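Local coordinates for stage III sporulation protein AF (Bacillus subtilis, PDB 6DCS) that forms part of a channel essential for sporulation, to which this domain probably contributes a ring-building motif for assembly into rings, at residues E17-Q22 against E47-E52; I58-A63 against D104-G109; K93-I98 against G120-N125. All blocks are in the same frame, centred on the assembly; numbering follows the deposited sequence.

Interaction 1: residues E17-Q22 against E47-E52. With SO4 (sulfate ion), chain D.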
loop_
_atom_site.group_PDB
_atom_site.type_symbol
_atom_site.label_atom_id
_atom_site.label_comp_id
_atom_site.label_asym_id
_atom_site.label_seq_id
_atom_site.Cartn_x
_atom_site.Cartn_y
_atom_site.Cartn_z
ATOM N N GLU A 17 -2.949 -1.674 16.022
ATOM C CA GLU A 17 -2.690 -2.950 15.347
ATOM C C GLU A 17 -3.957 -3.740 15.095
ATOM O O GLU A 17 -3.977 -4.600 14.209
ATOM C CB GLU A 17 -1.732 -3.822 16.152
ATOM C CG GLU A 17 -0.253 -3.428 16.025
ATOM C CD GLU A 17 0.397 -4.009 14.786
ATOM O OE1 GLU A 17 -0.315 -4.632 13.968
ATOM O OE2 GLU A 17 1.629 -3.858 14.634
ATOM N N GLU A 18 -5.013 -3.476 15.864
ATOM C CA GLU A 18 -6.282 -4.150 15.633
ATOM C C GLU A 18 -6.941 -3.589 14.385
ATOM O O GLU A 18 -7.349 -4.334 13.487
ATOM C CB GLU A 18 -7.179 -3.978 16.857
ATOM C CG GLU A 18 -8.650 -4.208 16.628
ATOM C CD GLU A 18 -9.470 -3.870 17.860
ATOM O OE1 GLU A 18 -8.948 -4.078 18.985
ATOM O OE2 GLU A 18 -10.619 -3.383 17.705
ATOM N N MET A 19 -7.030 -2.263 14.305
ATOM C CA MET A 19 -7.473 -1.615 13.081
ATOM C C MET A 19 -6.645 -2.061 11.886
ATOM O O MET A 19 -7.138 -2.061 10.753
ATOM C CB MET A 19 -7.388 -0.086 13.235
ATOM C CG MET A 19 -8.532 0.540 14.009
ATOM S SD MET A 19 -8.531 2.359 14.151
ATOM C CE MET A 19 -6.781 2.751 14.248
ATOM N N ALA A 20 -5.388 -2.437 12.108
ATOM C CA ALA A 20 -4.505 -2.730 10.990
ATOM C C ALA A 20 -4.726 -4.141 10.450
ATOM O O ALA A 20 -4.711 -4.340 9.232
ATOM C CB ALA A 20 -3.049 -2.521 11.404
ATOM N N VAL A 21 -4.932 -5.144 11.317
ATOM C CA VAL A 21 -5.177 -6.484 10.770
ATOM C C VAL A 21 -6.553 -6.553 10.103
ATOM O O VAL A 21 -6.721 -7.218 9.072
ATOM C CB VAL A 21 -5.015 -7.593 11.833
ATOM C CG1 VAL A 21 -3.596 -7.599 12.410
ATOM C CG2 VAL A 21 -6.080 -7.492 12.917
ATOM N N GLN A 22 -7.554 -5.864 10.669
ATOM C CA GLN A 22 -8.877 -5.862 10.055
ATOM C C GLN A 22 -8.828 -5.172 8.707
ATOM O O GLN A 22 -9.462 -5.614 7.746
ATOM C CB GLN A 22 -9.913 -5.194 10.971
ATOM C CG GLN A 22 -10.626 -6.160 11.957
ATOM C CD GLN A 22 -11.073 -5.468 13.256
ATOM O OE1 GLN A 22 -11.402 -4.275 13.259
ATOM N NE2 GLN A 22 -11.092 -6.221 14.367
ATOM N N GLU A 47 -1.787 11.722 18.721
ATOM C CA GLU A 47 -1.945 11.614 20.170
ATOM C C GLU A 47 -3.082 10.685 20.550
ATOM O O GLU A 47 -2.907 9.818 21.410
ATOM C CB GLU A 47 -2.148 12.982 20.826
ATOM C CG GLU A 47 -2.073 12.878 22.364
ATOM C CD GLU A 47 -0.839 13.566 22.914
ATOM O OE1 GLU A 47 0.101 13.697 22.116
ATOM O OE2 GLU A 47 -0.776 13.936 24.114
ATOM N N LYS A 48 -4.246 10.833 19.925
ATOM C CA LYS A 48 -5.386 10.001 20.276
ATOM C C LYS A 48 -5.689 8.999 19.172
ATOM O O LYS A 48 -5.412 9.244 17.990
ATOM C CB LYS A 48 -6.599 10.862 20.608
ATOM C CG LYS A 48 -6.280 12.042 21.585
ATOM C CD LYS A 48 -6.376 11.674 23.084
ATOM C CE LYS A 48 -5.113 10.949 23.565
ATOM N NZ LYS A 48 -5.388 10.034 24.729
ATOM N N VAL A 49 -6.172 7.833 19.602
ATOM C CA VAL A 49 -6.403 6.665 18.773
ATOM C C VAL A 49 -7.696 6.023 19.253
ATOM O O VAL A 49 -7.673 5.099 20.077
ATOM C CB VAL A 49 -5.237 5.666 18.856
ATOM C CG1 VAL A 49 -5.472 4.489 17.919
ATOM C CG2 VAL A 49 -3.912 6.331 18.529
ATOM N N ASP A 50 -8.832 6.506 18.731
ATOM C CA ASP A 50 -10.160 6.089 19.165
ATOM C C ASP A 50 -11.029 5.526 18.039
ATOM O O ASP A 50 -12.053 4.895 18.334
ATOM C CB ASP A 50 -10.903 7.270 19.823
ATOM C CG ASP A 50 -10.682 7.352 21.325
ATOM O OD1 ASP A 50 -9.587 6.983 21.793
ATOM O OD2 ASP A 50 -11.612 7.793 22.038
ATOM N N SER A 51 -10.671 5.733 16.773
ATOM C CA SER A 51 -11.433 5.145 15.676
ATOM C C SER A 51 -10.566 5.154 14.428
ATOM O O SER A 51 -9.389 5.527 14.469
ATOM C CB SER A 51 -12.723 5.921 15.414
ATOM O OG SER A 51 -12.402 7.164 14.808
ATOM N N GLU A 52 -11.167 4.779 13.300
ATOM C CA GLU A 52 -10.485 4.897 12.019
ATOM C C GLU A 52 -10.179 6.357 11.697
ATOM O O GLU A 52 -9.120 6.666 11.124
ATOM C CB GLU A 52 -11.342 4.265 10.928
ATOM C CG GLU A 52 -11.110 2.789 10.720
ATOM C CD GLU A 52 -12.186 2.153 9.867
ATOM O OE1 GLU A 52 -12.145 2.417 8.645
ATOM O OE2 GLU A 52 -13.047 1.386 10.393
HETATM S S SO4 D . -2.721 14.706 16.868
HETATM O O1 SO4 D . -2.510 15.627 17.999
HETATM O O2 SO4 D . -1.476 13.955 16.642
HETATM O O3 SO4 D . -3.067 15.447 15.640
HETATM O O4 SO4 D . -3.823 13.781 17.191
#
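Met-19 reaches from helix 11-30 to the connection between strands 37-45 and 55-63, and it is the one residue of its helix segment to touch the loop. Its SD lies 3.3 Å from Ser-51 O and 3.7 Å from Glu-52 N, so the sulfur rests on the peptide joining those two residues. The torsions explain the reach. CG stands anti to the carbonyl carbon (chi1 -79°), the next bond is fully extended (chi2 -177°), and the thioether then bends (chi3 -34°), turning Met-19 CE toward Val-49 CG1, which it meets at 4.3 Å. Met-19 SD also lies 4.3 Å from Glu-52 CG, a touch on the aliphatic part of that side chain. Val-49 is buried and also packs on Arg-12 and Ile-15 of the same helix. Ser-51 meets the methionine through its carbonyl, in van der Waals contact, while its CB points away and its OG is hydrogen-bonded to Glu-53 OE2. Asp-54 OD2 accepts from both Asp-50 N and Ser-51 N, which probably helps fix the loop backbone where Met-19 meets it. At the far end, Glu-47 N donates to sulfate O2 at 3.1 Å; the ion, probably from the crystallisation liquor, is also bound by Lys-56 NZ. With no hydrogen bond across it, this is a methionine of the first helix packed against the β-hairpin loop of an αββαβ domain, the topology of the ring-building motif.

Interaction 2: residues I58-A63 against D104-G109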
loop_
_atom_site.group_PDB
_atom_site.type_symbol
_atom_site.label_atom_id
_atom_site.label_comp_id
_atom_site.label_asym_id
_atom_site.label_seq_id
_atom_site.Cartn_x
_atom_site.Cartn_y
_atom_site.Cartn_z
ATOM N N ILE A 58 -1.391 5.702 5.693
ATOM C CA ILE A 58 -1.453 4.288 5.353
ATOM C C ILE A 58 -0.554 4.023 4.159
ATOM O O ILE A 58 -0.853 4.455 3.037
ATOM C CB ILE A 58 -2.886 3.838 5.018
ATOM C CG1 ILE A 58 -3.873 4.348 6.056
ATOM C CG2 ILE A 58 -2.931 2.333 4.881
ATOM C CD1 ILE A 58 -5.293 4.101 5.742
ATOM N N SER A 59 0.542 3.304 4.387
ATOM C CA SER A 59 1.412 2.876 3.304
ATOM C C SER A 59 1.139 1.419 2.934
ATOM O O SER A 59 1.016 0.556 3.811
ATOM C CB SER A 59 2.862 3.061 3.701
ATOM O OG SER A 59 3.230 4.391 3.413
ATOM N N VAL A 60 1.062 1.149 1.629
ATOM C CA VAL A 60 0.792 -0.195 1.125
ATOM C C VAL A 60 1.850 -0.623 0.116
ATOM O O VAL A 60 2.126 0.093 -0.851
ATOM C CB VAL A 60 -0.595 -0.302 0.483
ATOM C CG1 VAL A 60 -0.911 -1.762 0.254
ATOM C CG2 VAL A 60 -1.642 0.362 1.366
ATOM N N TYR A 61 2.406 -1.808 0.323
ATOM C CA TYR A 61 3.453 -2.355 -0.524
ATOM C C TYR A 61 2.861 -3.554 -1.243
ATOM O O TYR A 61 2.454 -4.524 -0.594
ATOM C CB TYR A 61 4.687 -2.721 0.318
ATOM C CG TYR A 61 5.367 -1.502 0.965
ATOM C CD1 TYR A 61 4.855 -0.921 2.122
ATOM C CD2 TYR A 61 6.497 -0.925 0.402
ATOM C CE1 TYR A 61 5.452 0.204 2.699
ATOM C CE2 TYR A 61 7.089 0.183 0.964
ATOM C CZ TYR A 61 6.574 0.756 2.117
ATOM O OH TYR A 61 7.201 1.883 2.667
ATOM N N MET A 62 2.768 -3.462 -2.574
ATOM C CA MET A 62 2.040 -4.426 -3.392
ATOM C C MET A 62 3.014 -5.417 -4.000
ATOM O O MET A 62 4.074 -5.022 -4.490
ATOM C CB MET A 62 1.258 -3.721 -4.495
ATOM C CG MET A 62 -0.033 -3.060 -4.009
ATOM S SD MET A 62 -0.960 -3.968 -2.758
ATOM C CE MET A 62 -1.762 -5.221 -3.772
ATOM N N ALA A 63 2.659 -6.638 -3.989
ATOM C CA ALA A 63 3.574 -7.735 -4.269
ATOM C C ALA A 63 3.422 -8.234 -5.700
ATOM O O ALA A 63 2.350 -8.108 -6.297
ATOM C CB ALA A 63 3.325 -8.890 -3.300
ATOM N N ASP A 104 -11.938 2.871 -2.189
ATOM C CA ASP A 104 -13.298 2.355 -2.190
ATOM C C ASP A 104 -13.476 1.264 -1.133
ATOM O O ASP A 104 -14.380 1.334 -0.299
ATOM C CB ASP A 104 -13.641 1.831 -3.593
ATOM C CG ASP A 104 -13.851 2.959 -4.612
ATOM O OD1 ASP A 104 -14.035 4.129 -4.181
ATOM O OD2 ASP A 104 -13.799 2.691 -5.844
ATOM N N ILE A 105 -12.622 0.238 -1.160
ATOM C CA ILE A 105 -12.799 -0.903 -0.260
ATOM C C ILE A 105 -12.900 -0.444 1.191
ATOM O O ILE A 105 -13.783 -0.881 1.944
ATOM C CB ILE A 105 -11.629 -1.885 -0.412
ATOM C CG1 ILE A 105 -11.604 -2.488 -1.800
ATOM C CG2 ILE A 105 -11.727 -2.980 0.656
ATOM C CD1 ILE A 105 -10.314 -3.227 -2.096
ATOM N N TRP A 106 -11.964 0.421 1.615
ATOM C CA TRP A 106 -11.858 0.786 3.006
ATOM C C TRP A 106 -12.768 1.941 3.387
ATOM O O TRP A 106 -12.866 2.262 4.584
ATOM C CB TRP A 106 -10.426 1.171 3.299
ATOM C CG TRP A 106 -9.494 0.049 3.368
ATOM C CD1 TRP A 106 -9.775 -1.252 3.697
ATOM C CD2 TRP A 106 -8.094 0.115 3.116
ATOM N NE1 TRP A 106 -8.612 -1.996 3.665
ATOM C CE2 TRP A 106 -7.570 -1.174 3.315
ATOM C CE3 TRP A 106 -7.239 1.135 2.713
ATOM C CZ2 TRP A 106 -6.217 -1.464 3.138
ATOM C CZ3 TRP A 106 -5.898 0.845 2.547
ATOM C CH2 TRP A 106 -5.403 -0.441 2.753
ATOM N N GLU A 107 -13.411 2.564 2.409
ATOM C CA GLU A 107 -14.200 3.775 2.603
ATOM C C GLU A 107 -13.390 4.802 3.387
ATOM O O GLU A 107 -13.726 5.204 4.500
ATOM C CB GLU A 107 -15.539 3.466 3.262
ATOM C CG GLU A 107 -16.315 2.399 2.515
ATOM C CD GLU A 107 -17.806 2.482 2.767
ATOM O OE1 GLU A 107 -18.492 3.106 1.915
ATOM O OE2 GLU A 107 -18.289 1.933 3.794
ATOM N N ILE A 108 -12.289 5.203 2.760
ATOM C CA ILE A 108 -11.329 6.157 3.298
ATOM C C ILE A 108 -10.743 6.956 2.143
ATOM O O ILE A 108 -10.385 6.373 1.106
ATOM C CB ILE A 108 -10.197 5.452 4.075
ATOM C CG1 ILE A 108 -10.697 4.921 5.404
ATOM C CG2 ILE A 108 -9.047 6.380 4.308
ATOM C CD1 ILE A 108 -9.903 3.730 5.896
ATOM N N GLY A 109 -10.615 8.253 2.329
ATOM C CA GLY A 109 -10.155 9.108 1.243
ATOM C C GLY A 109 -8.751 8.753 0.808
ATOM O O GLY A 109 -7.867 8.464 1.622
#
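The bond from Glu-107 N to Asp-104 O, at 3.1 Å, belongs to the last turn of helix 81-106, just where Trp-106 extends its indole toward Ile-58 and Val-60 of strand 55-63. The helix finishes in a Schellman motif: Glu-107 leaves helical geometry with a positive phi of 49°, and the chain swings off toward Ile-108. Helix against sheet is the central packing of this ring-building-motif fold, and the tryptophan carries the helix side of this contact. With chi1 at -74° and chi2 at -27°, its six-membered ring comes over to the strand. NE1, on the other ring, is hydrogen-bonded to Leu-23 O of helix 11-30, so a polar atom of a buried side chain is satisfied, which helps to fix the rotation of the indole. Ala-27 of that helix and Ile-113 of strand 113-116 also pack on the side chain. Both strand residues point their side chains toward the helix end, and both meet the indole through CG2. Ile-58 slides past the ring, its CG2 coming obliquely to Trp-106 CZ3 at 4.1 Å. Val-60 approaches head-on instead: its CG2 sits at the ring edge, near the indole plane, 4.1 Å from Trp-106 CH2.

Interaction 3: residues K93-I98 against G120-N125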
loop_
_atom_site.group_PDB
_atom_site.type_symbol
_atom_site.label_atom_id
_atom_site.label_comp_id
_atom_site.label_asym_id
_atom_site.label_seq_id
_atom_site.Cartn_x
_atom_site.Cartn_y
_atom_site.Cartn_z
ATOM N N LYS A 93 -0.329 4.584 -13.841
ATOM C CA LYS A 93 -1.772 4.415 -13.922
ATOM C C LYS A 93 -2.205 3.140 -13.194
ATOM O O LYS A 93 -3.249 3.109 -12.546
ATOM C CB LYS A 93 -2.167 4.431 -15.413
ATOM C CG LYS A 93 -3.363 3.636 -15.782
ATOM C CD LYS A 93 -4.654 4.423 -15.504
ATOM C CE LYS A 93 -5.748 3.553 -15.992
ATOM N NZ LYS A 93 -5.645 2.200 -15.426
ATOM N N GLU A 94 -1.387 2.091 -13.251
ATOM C CA GLU A 94 -1.600 0.939 -12.379
ATOM C C GLU A 94 -1.576 1.364 -10.919
ATOM O O GLU A 94 -2.544 1.144 -10.185
ATOM C CB GLU A 94 -0.551 -0.151 -12.662
ATOM C CG GLU A 94 -0.615 -1.302 -11.685
ATOM C CD GLU A 94 -1.721 -2.313 -12.009
ATOM O OE1 GLU A 94 -1.415 -3.394 -12.580
ATOM O OE2 GLU A 94 -2.900 -2.013 -11.701
ATOM N N ALA A 95 -0.501 2.024 -10.488
ATOM C CA ALA A 95 -0.379 2.441 -9.093
ATOM C C ALA A 95 -1.630 3.177 -8.622
ATOM O O ALA A 95 -2.220 2.828 -7.588
ATOM C CB ALA A 95 0.862 3.323 -8.910
ATOM N N LYS A 96 -2.069 4.172 -9.395
ATOM C CA LYS A 96 -3.231 4.948 -9.004
ATOM C C LYS A 96 -4.493 4.078 -8.947
ATOM O O LYS A 96 -5.456 4.424 -8.257
ATOM C CB LYS A 96 -3.406 6.112 -9.977
ATOM C CG LYS A 96 -4.186 7.279 -9.425
ATOM C CD LYS A 96 -3.811 8.564 -10.175
ATOM C CE LYS A 96 -2.866 9.492 -9.365
ATOM N NZ LYS A 96 -1.965 10.204 -10.324
ATOM N N GLN A 97 -4.526 2.948 -9.642
ATOM C CA GLN A 97 -5.759 2.165 -9.582
ATOM C C GLN A 97 -5.860 1.332 -8.316
ATOM O O GLN A 97 -6.944 1.265 -7.727
ATOM C CB GLN A 97 -5.907 1.260 -10.804
ATOM C CG GLN A 97 -7.272 0.526 -10.860
ATOM C CD GLN A 97 -7.161 -0.962 -11.237
ATOM O OE1 GLN A 97 -6.101 -1.591 -11.086
ATOM N NE2 GLN A 97 -8.247 -1.509 -11.794
ATOM N N ILE A 98 -4.773 0.683 -7.891
ATOM C CA ILE A 98 -4.735 0.088 -6.550
ATOM C C ILE A 98 -5.086 1.120 -5.472
ATOM O O ILE A 98 -5.803 0.808 -4.520
ATOM C CB ILE A 98 -3.361 -0.535 -6.275
ATOM C CG1 ILE A 98 -3.057 -1.575 -7.336
ATOM C CG2 ILE A 98 -3.356 -1.181 -4.907
ATOM C CD1 ILE A 98 -1.563 -1.693 -7.592
ATOM N N GLY A 120 8.215 -3.469 -9.028
ATOM C CA GLY A 120 7.969 -2.479 -10.062
ATOM C C GLY A 120 8.716 -1.211 -9.709
ATOM O O GLY A 120 9.587 -1.219 -8.839
ATOM N N GLU A 121 8.377 -0.101 -10.396
ATOM C CA GLU A 121 9.020 1.199 -10.115
ATOM C C GLU A 121 7.941 2.287 -10.216
ATOM O O GLU A 121 7.737 2.912 -11.264
ATOM C CB GLU A 121 10.219 1.467 -11.039
ATOM C CG GLU A 121 11.441 0.554 -10.797
ATOM C CD GLU A 121 12.733 1.035 -11.470
ATOM O OE1 GLU A 121 13.795 0.405 -11.253
ATOM O OE2 GLU A 121 12.701 2.046 -12.199
ATOM N N SER A 122 7.249 2.505 -9.094
ATOM C CA SER A 122 6.201 3.516 -8.985
ATOM C C SER A 122 5.813 3.706 -7.522
ATOM O O SER A 122 6.226 2.947 -6.638
ATOM C CB SER A 122 4.974 3.151 -9.822
ATOM O OG SER A 122 4.739 4.188 -10.751
ATOM N N VAL A 123 5.014 4.752 -7.280
ATOM C CA VAL A 123 4.469 5.055 -5.963
ATOM C C VAL A 123 3.148 5.777 -6.167
ATOM O O VAL A 123 2.851 6.271 -7.254
ATOM C CB VAL A 123 5.407 5.925 -5.074
ATOM C CG1 VAL A 123 6.615 5.129 -4.568
ATOM C CG2 VAL A 123 5.841 7.210 -5.804
ATOM N N GLY A 124 2.348 5.830 -5.102
ATOM C CA GLY A 124 1.149 6.638 -5.061
ATOM C C GLY A 124 1.410 7.999 -4.446
ATOM O O GLY A 124 2.557 8.414 -4.248
ATOM N N ASN A 125 0.321 8.710 -4.133
ATOM C CA ASN A 125 0.416 10.125 -3.749
ATOM C C ASN A 125 1.134 10.272 -2.403
ATOM O O ASN A 125 0.643 9.790 -1.373
ATOM C CB ASN A 125 -0.970 10.779 -3.698
ATOM C CG ASN A 125 -1.300 11.576 -4.962
ATOM O OD1 ASN A 125 -1.227 11.054 -6.068
ATOM N ND2 ASN A 125 -1.649 12.854 -4.796
#
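The 120-125 segment, mostly extended, runs across one flank of helix 81-106 and comes nearest where the CA atoms of Ala-95 and Gly-124 are 6.0 Å apart. That closeness suits the two residues, one with a lone methyl and the other with no side chain at all. Ala-95 is the buried member of the contact. Ala-95 CB points at the passing chain and lies 3.9 Å from Val-123 O, so a methyl of the helix rests against a backbone carbonyl. The same Ala-95 CB is 4.2 Å from Ser-122 CB. Ser-122 directs its CB toward the helix and also touches Gln-92, one turn back from Lys-96. Val-123, next along, directs its own side chain away, so it is through its carbonyl that it faces the helix.

Further along, Lys-96 and Asn-125 pass each other at a slant on the surface. The lysine starts out extended (chi1 -157°), and bends at chi3 and chi4 then bring the end of the chain nearer the tail, with Lys-96 CE 4.0 Å from Asn-125 OD1. The touch is made by the methylene carbon, and no hydrogen bond joins the two. Asn-125 also packs on Gln-99, and a weak hydrogen bond links its O to Thr-114 OG1 of strand 113-116. Within the helix, Glu-94 O accepts from both Ile-98 N, at 3.2 Å, and Gln-97 N. Ile-98 packs inward on Phe-31, Tyr-36 and Met-117. With a few van der Waals touches and no hydrogen bond between the segments, this is a C-terminal tail laid over the second helix of the αββαβ ring-building-motif domain.

From the N terminus, helix 11-30 leads through strand 37-45 to the hairpin loop, and interaction 1 closes that path by returning the loop to the helix. Strand 55-63 opens interaction 2, a longer closure completed at the end of helix 81-106. Before it is complete, the same helix opens interaction 3, which closes only after strand 113-116; interactions 2 and 3 therefore cross, whereas interaction 1 precedes both. Glu-52 OE1 touches Ile-108 CD1 at 3.8 Å, joining interactions 1 and 2, and Met-62 CG meets Ile-98 CG2 at 3.9 Å, joining 2 and 3. Interactions 1 and 3 lie on opposite sides of the chain's centre, their own centres about 25 Å apart.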